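PDB 4PXE: ureidoglycolate hydrolase from Arabidopsis thaliana, which hydrolyses (S)-ureidoglycolate to glyoxylate, ammonia and carbon dioxide as a manganese-dependent homodimer in plant purine breakdown. Local coordinates for residues R40-D45 and L133-E138; T140-S145 and I175-S180. All blocks are in the same frame, centred on the assembly; numbering follows the deposited sequence.

Contact 1: R40-D45 and L133-E138. With MN (manganese (II) ion), chain D; GLV (glyoxylic acid), chain E.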
# COMPACT_ATOMS: atom_id res chain seq x y z
N ARG A 40 12.32 -2.43 12.43
CA ARG A 40 12.00 -2.77 13.82
C ARG A 40 11.08 -1.73 14.41
O ARG A 40 11.50 -0.63 14.76
CB ARG A 40 13.27 -2.94 14.66
CG ARG A 40 12.96 -3.37 16.09
CD ARG A 40 14.21 -3.88 16.79
NE ARG A 40 15.27 -2.89 16.84
CZ ARG A 40 16.48 -3.05 16.31
NH1 ARG A 40 16.80 -4.17 15.67
NH2 ARG A 40 17.38 -2.09 16.42
N VAL A 41 9.81 -2.09 14.51
CA VAL A 41 8.77 -1.15 14.86
C VAL A 41 8.33 -1.27 16.31
O VAL A 41 8.25 -2.37 16.86
CB VAL A 41 7.56 -1.35 13.90
CG1 VAL A 41 6.44 -0.39 14.23
CG2 VAL A 41 8.02 -1.18 12.46
N LEU A 42 8.09 -0.10 16.91
CA LEU A 42 7.58 0.03 18.28
C LEU A 42 6.57 -1.03 18.68
O LEU A 42 5.56 -1.21 18.00
CB LEU A 42 6.96 1.42 18.44
CG LEU A 42 6.20 1.75 19.72
CD1 LEU A 42 7.12 1.60 20.93
CD2 LEU A 42 5.65 3.15 19.65
N TYR A 43 6.89 -1.73 19.77
CA TYR A 43 6.03 -2.72 20.45
C TYR A 43 5.81 -4.05 19.73
O TYR A 43 5.08 -4.91 20.22
CB TYR A 43 4.67 -2.12 20.86
CG TYR A 43 4.69 -0.98 21.86
CD1 TYR A 43 5.63 -0.92 22.88
CD2 TYR A 43 3.75 0.04 21.78
CE1 TYR A 43 5.63 0.13 23.80
CE2 TYR A 43 3.74 1.09 22.67
CZ TYR A 43 4.67 1.14 23.69
OH TYR A 43 4.64 2.20 24.56
N THR A 44 6.43 -4.25 18.57
CA THR A 44 6.39 -5.55 17.92
C THR A 44 7.32 -6.54 18.63
O THR A 44 8.10 -6.16 19.51
CB THR A 44 6.82 -5.47 16.46
OG1 THR A 44 8.17 -5.00 16.39
CG2 THR A 44 5.90 -4.51 15.68
N ASP A 45 7.23 -7.80 18.23
CA ASP A 45 8.09 -8.84 18.80
C ASP A 45 9.58 -8.54 18.63
O ASP A 45 10.37 -8.76 19.55
CB ASP A 45 7.72 -10.23 18.25
CG ASP A 45 7.97 -10.37 16.76
OD1 ASP A 45 7.92 -9.36 16.03
OD2 ASP A 45 8.20 -11.52 16.31
N LEU A 133 17.15 4.60 27.01
CA LEU A 133 16.67 4.02 25.76
C LEU A 133 15.26 4.55 25.57
O LEU A 133 14.34 4.12 26.26
CB LEU A 133 16.69 2.49 25.82
CG LEU A 133 15.93 1.77 24.70
CD1 LEU A 133 16.36 2.26 23.31
CD2 LEU A 133 16.14 0.26 24.81
N PHE A 134 15.10 5.51 24.67
CA PHE A 134 13.77 6.06 24.42
C PHE A 134 12.89 4.98 23.80
O PHE A 134 13.36 4.15 23.02
CB PHE A 134 13.88 7.30 23.53
CG PHE A 134 14.62 8.43 24.20
CD1 PHE A 134 13.95 9.31 25.03
CD2 PHE A 134 15.99 8.58 24.03
CE1 PHE A 134 14.63 10.33 25.67
CE2 PHE A 134 16.67 9.61 24.67
CZ PHE A 134 16.00 10.49 25.48
N THR A 135 11.61 4.96 24.19
CA THR A 135 10.77 3.83 23.82
C THR A 135 10.57 3.70 22.31
O THR A 135 10.42 2.60 21.79
CB THR A 135 9.41 3.88 24.57
OG1 THR A 135 8.82 2.57 24.56
CG2 THR A 135 8.45 4.91 23.97
N SER A 136 10.59 4.84 21.62
CA SER A 136 10.50 4.89 20.16
C SER A 136 10.77 6.32 19.75
O SER A 136 10.32 7.25 20.42
CB SER A 136 9.10 4.49 19.70
OG SER A 136 8.85 4.94 18.38
N GLU A 137 11.51 6.50 18.66
CA GLU A 137 11.76 7.83 18.13
C GLU A 137 11.17 7.98 16.73
O GLU A 137 10.87 9.09 16.29
CB GLU A 137 13.27 8.13 18.13
CG GLU A 137 13.64 9.53 17.69
CD GLU A 137 13.92 9.66 16.21
OE1 GLU A 137 14.01 8.62 15.50
OE2 GLU A 137 14.05 10.81 15.75
N GLU A 138 11.04 6.87 16.01
CA GLU A 138 10.55 6.92 14.63
C GLU A 138 9.02 6.96 14.57
O GLU A 138 8.36 6.37 15.42
CB GLU A 138 11.10 5.74 13.82
CG GLU A 138 12.63 5.70 13.79
CD GLU A 138 13.23 6.66 12.81
OE1 GLU A 138 12.55 7.58 12.30
OE2 GLU A 138 14.43 6.46 12.53
MN MN D . 15.93 7.84 11.83
C1 GLV E . 14.08 10.70 12.32
O1 GLV E . 14.89 11.04 13.40
C2 GLV E . 14.08 11.70 11.22
O2 GLV E . 14.79 12.75 11.33
O3 GLV E . 13.37 11.49 10.19
O HOH W 1 16.05 8.50 13.86
O HOH W 2 16.83 9.36 11.33
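Leu42 reaches across to Thr135 and Ser136 with both of its methyl branches. With CG anti to the backbone N (chi1 172°), Leu42 CD2 lies 3.7 Å from Ser136 CB, while Leu42 CD1 comes within 3.6 Å of Thr135 O. Leu42 CD1 also sits over the centre of the Tyr43 ring, 3.4 Å above its plane, so this methyl is held between the phenol and the loop 133-138. That loop leaves the C-terminal end of strand 129-133 in this M20-family fold and carries two active-site acids at its far end: Glu138 OE2 binds manganese at 2.2 Å, with Asp103 and His402 completing the protein ligands, and Glu137 OE1 accepts a 2.6 Å hydrogen bond from water 1, itself a metal ligand that also donates to glyoxylate O1. Tyr43 meets Thr135 obliquely, its CE1 4.1 Å from Thr135 OG1; the hydroxyls of both residues are hydrogen-bonded to Val70 O, and that of Ser136 to Asp94. Thr44 closes the type II turn begun at Val41: its OG1 donates to Val41 O at 2.7 Å, in the carbonyl plane on a lone pair, and its backbone N bonds to the same oxygen; its side chain also N-caps helix 45-60.

Contact 2: T140-S145 and I175-S180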
# COMPACT_ATOMS: atom_id res chain seq x y z
N THR A 140 6.95 5.61 12.56
CA THR A 140 6.41 4.52 11.73
C THR A 140 5.04 3.98 12.13
O THR A 140 4.14 3.84 11.28
CB THR A 140 7.39 3.33 11.71
OG1 THR A 140 8.70 3.81 11.38
CG2 THR A 140 6.97 2.27 10.69
N ARG A 141 4.87 3.66 13.41
CA ARG A 141 3.66 2.93 13.79
C ARG A 141 2.43 3.82 13.95
O ARG A 141 1.38 3.51 13.41
CB ARG A 141 3.88 2.12 15.06
CG ARG A 141 2.69 1.23 15.37
CD ARG A 141 3.02 0.07 16.30
NE ARG A 141 1.87 -0.83 16.37
CZ ARG A 141 1.86 -2.01 16.98
NH1 ARG A 141 2.93 -2.46 17.62
NH2 ARG A 141 0.74 -2.74 16.95
N PHE A 142 2.57 4.91 14.71
CA PHE A 142 1.43 5.76 15.04
C PHE A 142 1.48 7.14 14.38
O PHE A 142 0.59 7.97 14.61
CB PHE A 142 1.28 5.90 16.56
CG PHE A 142 1.09 4.58 17.26
CD1 PHE A 142 -0.10 3.89 17.14
CD2 PHE A 142 2.11 4.04 18.05
CE1 PHE A 142 -0.29 2.69 17.77
CE2 PHE A 142 1.93 2.83 18.68
CZ PHE A 142 0.72 2.15 18.55
N GLY A 143 2.50 7.41 13.57
CA GLY A 143 2.64 8.71 12.94
C GLY A 143 3.23 9.76 13.87
O GLY A 143 3.33 10.94 13.52
N ILE A 144 3.64 9.31 15.05
CA ILE A 144 4.16 10.19 16.10
C ILE A 144 5.66 9.96 16.27
O ILE A 144 6.08 8.87 16.67
CB ILE A 144 3.45 9.91 17.44
CG1 ILE A 144 1.94 10.13 17.31
CG2 ILE A 144 4.03 10.78 18.55
CD1 ILE A 144 1.14 9.43 18.39
N SER A 145 6.47 10.97 15.95
CA SER A 145 7.91 10.87 16.16
C SER A 145 8.21 11.15 17.63
O SER A 145 7.40 11.77 18.33
CB SER A 145 8.65 11.89 15.29
OG SER A 145 8.29 13.21 15.67
N ILE A 175 -2.77 1.80 23.34
CA ILE A 175 -2.90 1.05 24.58
C ILE A 175 -2.77 -0.46 24.36
O ILE A 175 -2.05 -1.14 25.10
CB ILE A 175 -4.23 1.36 25.29
CG1 ILE A 175 -4.25 2.83 25.73
CG2 ILE A 175 -4.43 0.46 26.50
CD1 ILE A 175 -3.00 3.27 26.43
N GLU A 176 -3.45 -0.98 23.34
CA GLU A 176 -3.37 -2.41 23.04
C GLU A 176 -1.96 -2.81 22.63
O GLU A 176 -1.44 -3.83 23.08
CB GLU A 176 -4.36 -2.80 21.95
CG GLU A 176 -4.27 -4.27 21.55
CD GLU A 176 -5.23 -4.65 20.44
OE1 GLU A 176 -6.22 -3.92 20.23
OE2 GLU A 176 -4.99 -5.68 19.77
N ALA A 177 -1.34 -2.00 21.78
CA ALA A 177 0.03 -2.27 21.34
C ALA A 177 1.00 -2.28 22.53
O ALA A 177 1.80 -3.20 22.68
CB ALA A 177 0.47 -1.25 20.30
N ALA A 178 0.91 -1.26 23.37
CA ALA A 178 1.75 -1.18 24.57
C ALA A 178 1.53 -2.39 25.47
O ALA A 178 2.49 -2.97 25.98
CB ALA A 178 1.49 0.11 25.32
N ARG A 179 0.27 -2.76 25.66
CA ARG A 179 -0.07 -3.91 26.50
C ARG A 179 0.56 -5.21 26.00
O ARG A 179 1.07 -6.00 26.78
CB ARG A 179 -1.59 -4.06 26.61
CG ARG A 179 -2.04 -5.28 27.42
CD ARG A 179 -3.00 -6.16 26.64
NE ARG A 179 -2.47 -7.51 26.46
CZ ARG A 179 -2.28 -8.10 25.27
NH1 ARG A 179 -2.58 -7.46 24.15
NH2 ARG A 179 -1.78 -9.33 25.22
N SER A 180 0.52 -5.41 24.69
CA SER A 180 1.05 -6.64 24.10
C SER A 180 2.56 -6.75 24.31
O SER A 180 3.11 -7.85 24.38
CB SER A 180 0.73 -6.73 22.61
OG SER A 180 1.46 -5.77 21.87
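Ala177 presents its methyl group to two flat groups of the loop 140-145, and the contact is carried by van der Waals packing. It joins the loop between strand 129-133 and helix 147-152, just after the manganese ligand Glu138, to helix 174-180. Over one face of the Arg141 guanidinium, Ala177 CB stands 3.6 Å above the plane, off-centre, and is 3.7 Å from Arg141 NH2. The same methyl meets the Phe142 ring at its edge, in the ring plane, 3.8 Å from Phe142 CZ. One small side chain of helix 174-180 thus touches a face and an edge at once. The two loop residues also pack on each other, Arg141 CG lying 3.7 Å above the centre of the Phe142 ring. Arg141 gets to the helix because CG is anti to its own backbone N (chi1 -173°) and the chain stays extended from CG to NE.

The polar bonds of the arginine run elsewhere: NE forms a salt bridge with Asp168, and NH1 is hydrogen-bonded to Leu42 O. On the helix side, Ser180 OG donates to Ala177 O at 2.7 Å, tilted 23° from the carbonyl plane.

With a methionine in place of Arg141, Asp168 would probably be left without its countercharge, Leu42 O without its N-H donor, and the Ala177 methyl without the flat face it rests on. The chemistry implies a division of labour within the guanidinium: NE, NH1 and NH2 all serve polar partners elsewhere in the structure, while one face accepts an apolar methyl.

How the contacts relate
The two contacts follow one another along the chain, with centres about 8 Å apart. A hydrogen bond, Arg141 NH1 to Leu42 O at 2.9 Å, joins the turn of 40-45 to the loop of 140-145. Around it, Val41 CG1 packs 3.7 Å from Arg141 CB, and Tyr43 CB lies 3.6 Å from Ala177 O, so segment 40-45 touches both halves of contact 2. Segment 133-138 of contact 1 runs on into the metal and substrate site through Glu137 and Glu138. Contact 2 is further out, the Arg141 side chain being about 14 Å from glyoxylate and manganese, although about 8 Å from the Glu138 side chain.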